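Local coordinates for protein beta-N-acetylhexosaminidase (Mycobacterium smegmatis, PDB 4YYF) that probably hydrolyses terminal non-reducing N-acetyl-D-hexosamine residues from N-acetyl-beta-D-hexosaminides, as a member of glycoside hydrolase family 3, at residues V201-P206 / A246-H251. The protein carries 1 engineered substitution. Residues are numbered along the deposited sequence; the frame is centred on the assembly and turned at random.
Sequences VLKHFP and AVMVGH
V201, L202 and F205 of strand 199-205 pair in parallel with A246, V247 and V249 through four backbone hydrogen bonds, among them L202 N to A246 O (3.0 Å) and G250 N to F205 O. Between L202 and F205 a beta bulge shifts the register by one residue, and cis peptides precede both H204 and P206. On the face of V201, its CG1, anti to the backbone N (chi1 -172°), rests 3.7 Å from M248 CB, while CG2 meets A246 CB. On the face of F205, V247 CG1 touches F205 CB at 3.6 Å, and V249 CG2 comes obliquely to the ring at CD1 (4.2 Å); helix 267-275 packs against the same F205 and V249. The selenomethionine M248 runs alongside K203, its SE 4.1 Å from K203 CD and 4.2 Å from H204 CD2. K203 CG lies over the centre of the H204 imidazole, 3.6 Å above its plane. K203 NZ forms a salt bridge with E106 and a hydrogen bond to F155 O; H204 ND1 hydrogen-bonds D160, and an acetate, probably from the crystallisation liquor, lies by the H204 side chain. Backbone bonds thus join two TIM-barrel strands, apolar side chains pack both faces, and the anchored K203 and H204 are consistent with a pocket at the strands' C-terminal ends.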
ATOM      1  N   VAL A 201       2.943   0.745   6.049  1.00 15.11           N
ATOM      2  CA  VAL A 201       2.897  -0.261   4.982  1.00 14.43           C
ATOM      3  C   VAL A 201       4.311  -0.488   4.441  1.00 17.85           C
ATOM      4  O   VAL A 201       4.888   0.402   3.829  1.00 18.11           O
ATOM      5  CB  VAL A 201       1.970   0.168   3.822  1.00 12.91           C
ATOM      6  CG1 VAL A 201       1.797  -1.002   2.817  1.00 10.52           C
ATOM      7  CG2 VAL A 201       0.585   0.619   4.347  1.00 11.75           C
ATOM      8  N   LEU A 202       4.860  -1.676   4.680  1.00 13.12           N
ATOM      9  CA  LEU A 202       6.192  -2.038   4.190  1.00 14.41           C
ATOM     10  C   LEU A 202       6.157  -2.269   2.674  1.00 15.97           C
ATOM     11  O   LEU A 202       5.306  -3.008   2.185  1.00 17.36           O
ATOM     12  CB  LEU A 202       6.652  -3.326   4.875  1.00 14.56           C
ATOM     13  CG  LEU A 202       6.518  -3.389   6.399  1.00 16.42           C
ATOM     14  CD1 LEU A 202       6.868  -4.788   6.900  1.00 17.28           C
ATOM     15  CD2 LEU A 202       7.427  -2.355   7.062  1.00 17.08           C
ATOM     16  N   LYS A 203       7.078  -1.664   1.925  1.00 16.29           N
ATOM     17  CA  LYS A 203       7.044  -1.776   0.455  1.00 14.53           C
ATOM     18  C   LYS A 203       8.476  -1.785  -0.106  1.00 17.71           C
ATOM     19  O   LYS A 203       9.383  -1.297   0.575  1.00 20.30           O
ATOM     20  CB  LYS A 203       6.204  -0.628  -0.139  1.00 15.77           C
ATOM     21  CG  LYS A 203       6.845   0.753  -0.026  1.00 18.73           C
ATOM     22  CD  LYS A 203       5.808   1.867  -0.309  1.00 15.27           C
ATOM     23  CE  LYS A 203       6.479   3.236  -0.451  1.00 15.18           C
ATOM     24  NZ  LYS A 203       5.469   4.325  -0.694  1.00 14.43           N
ATOM     25  N   HIS A 204       8.725  -2.325  -1.308  1.00 17.47           N
ATOM     26  CA  HIS A 204       7.742  -2.931  -2.213  1.00 15.97           C
ATOM     27  C   HIS A 204       8.048  -4.435  -2.360  1.00 20.23           C
ATOM     28  O   HIS A 204       8.993  -4.816  -3.048  1.00 22.09           O
ATOM     29  CB  HIS A 204       7.808  -2.262  -3.606  1.00 11.44           C
ATOM     30  CG  HIS A 204       7.638  -0.770  -3.591  1.00 15.61           C
ATOM     31  ND1 HIS A 204       8.683   0.103  -3.310  1.00 19.80           N
ATOM     32  CD2 HIS A 204       6.568   0.020  -3.846  1.00 13.50           C
ATOM     33  CE1 HIS A 204       8.249   1.342  -3.371  1.00 18.92           C
ATOM     34  NE2 HIS A 204       6.960   1.327  -3.698  1.00 18.66           N
ATOM     35  N   PHE A 205       7.250  -5.284  -1.716  1.00 15.49           N
ATOM     36  CA  PHE A 205       7.498  -6.734  -1.649  1.00 15.32           C
ATOM     37  C   PHE A 205       7.416  -7.416  -3.024  1.00 19.44           C
ATOM     38  O   PHE A 205       6.526  -7.111  -3.823  1.00 19.02           O
ATOM     39  CB  PHE A 205       6.465  -7.351  -0.693  1.00 14.11           C
ATOM     40  CG  PHE A 205       6.663  -8.814  -0.404  1.00 16.31           C
ATOM     41  CD1 PHE A 205       6.078  -9.788  -1.212  1.00 14.73           C
ATOM     42  CD2 PHE A 205       7.383  -9.222   0.718  1.00 15.59           C
ATOM     43  CE1 PHE A 205       6.237 -11.146  -0.927  1.00 16.25           C
ATOM     44  CE2 PHE A 205       7.537 -10.578   1.006  1.00 17.10           C
ATOM     45  CZ  PHE A 205       6.959 -11.540   0.179  1.00 15.05           C
ATOM     46  N   PRO A 206       8.330  -8.372  -3.310  1.00 17.77           N
ATOM     47  CA  PRO A 206       9.443  -8.865  -2.484  1.00 17.51           C
ATOM     48  C   PRO A 206      10.758  -8.105  -2.670  1.00 22.08           C
ATOM     49  O   PRO A 206      11.823  -8.637  -2.335  1.00 21.11           O
ATOM     50  CB  PRO A 206       9.624 -10.291  -2.990  1.00 16.19           C
ATOM     51  CG  PRO A 206       9.292 -10.178  -4.469  1.00 17.72           C
ATOM     52  CD  PRO A 206       8.112  -9.225  -4.491  1.00 19.97           C
ATOM     53  N   ALA A 246       1.019  -3.434   7.448  1.00 12.40           N
ATOM     54  CA  ALA A 246       0.536  -3.946   6.173  1.00 13.73           C
ATOM     55  C   ALA A 246       1.736  -4.099   5.258  1.00 14.24           C
ATOM     56  O   ALA A 246       2.819  -3.629   5.572  1.00 16.20           O
ATOM     57  CB  ALA A 246      -0.499  -3.011   5.545  1.00 12.67           C
ATOM     58  N   VAL A 247       1.543  -4.774   4.132  1.00 12.42           N
ATOM     59  CA  VAL A 247       2.603  -4.931   3.145  1.00 13.43           C
ATOM     60  C   VAL A 247       2.043  -4.475   1.802  1.00 15.10           C
ATOM     61  O   VAL A 247       0.870  -4.714   1.513  1.00 15.55           O
ATOM     62  CB  VAL A 247       3.063  -6.402   3.055  1.00 15.74           C
ATOM     63  CG1 VAL A 247       4.013  -6.632   1.837  1.00 14.53           C
ATOM     64  CG2 VAL A 247       3.751  -6.847   4.366  1.00 16.35           C
HETATM   65  N   MSE A 248       2.866  -3.794   1.002  1.00 14.08           N
HETATM   66  CA  MSE A 248       2.511  -3.490  -0.384  1.00 14.04           C
HETATM   67  C   MSE A 248       3.388  -4.294  -1.345  1.00 17.02           C
HETATM   68  O   MSE A 248       4.615  -4.280  -1.238  1.00 16.90           O
HETATM   69  CB  MSE A 248       2.699  -2.001  -0.682  1.00 11.38           C
HETATM   70  CG  MSE A 248       2.458  -1.624  -2.162  1.00 16.73           C
HETATM   71 SE   MSE A 248       2.641   0.315  -2.445  0.74 21.53          SE
HETATM   72  CE  MSE A 248       0.949   0.840  -1.719  1.00 18.55           C
ATOM     73  N   VAL A 249       2.754  -4.979  -2.293  1.00 17.58           N
ATOM     74  CA  VAL A 249       3.477  -5.771  -3.290  1.00 16.15           C
ATOM     75  C   VAL A 249       3.709  -4.930  -4.545  1.00 19.18           C
ATOM     76  O   VAL A 249       2.789  -4.275  -5.029  1.00 19.39           O
ATOM     77  CB  VAL A 249       2.688  -7.044  -3.659  1.00 14.77           C
ATOM     78  CG1 VAL A 249       3.405  -7.812  -4.759  1.00 17.54           C
ATOM     79  CG2 VAL A 249       2.523  -7.935  -2.441  1.00 13.39           C
ATOM     80  N   GLY A 250       4.935  -4.933  -5.069  1.00 19.52           N
ATOM     81  CA  GLY A 250       5.250  -4.129  -6.240  1.00 17.64           C
ATOM     82  C   GLY A 250       5.015  -4.885  -7.541  1.00 22.36           C
ATOM     83  O   GLY A 250       4.564  -6.030  -7.524  1.00 19.95           O
ATOM     84  N   HIS A 251       5.332  -4.255  -8.671  1.00 18.37           N
ATOM     85  CA  HIS A 251       5.002  -4.815  -9.979  1.00 15.28           C
ATOM     86  C   HIS A 251       6.187  -5.511 -10.655  1.00 20.46           C
ATOM     87  O   HIS A 251       6.099  -5.881 -11.834  1.00 24.47           O
ATOM     88  CB  HIS A 251       4.470  -3.718 -10.931  1.00 15.43           C
ATOM     89  CG  HIS A 251       3.294  -2.951 -10.391  1.00 16.60           C
ATOM     90  ND1 HIS A 251       2.266  -3.546  -9.696  1.00 16.13           N
ATOM     91  CD2 HIS A 251       2.996  -1.630 -10.459  1.00 17.67           C
ATOM     92  CE1 HIS A 251       1.378  -2.622  -9.354  1.00 16.98           C
ATOM     93  NE2 HIS A 251       1.796  -1.455  -9.807  1.00 16.76           N
TER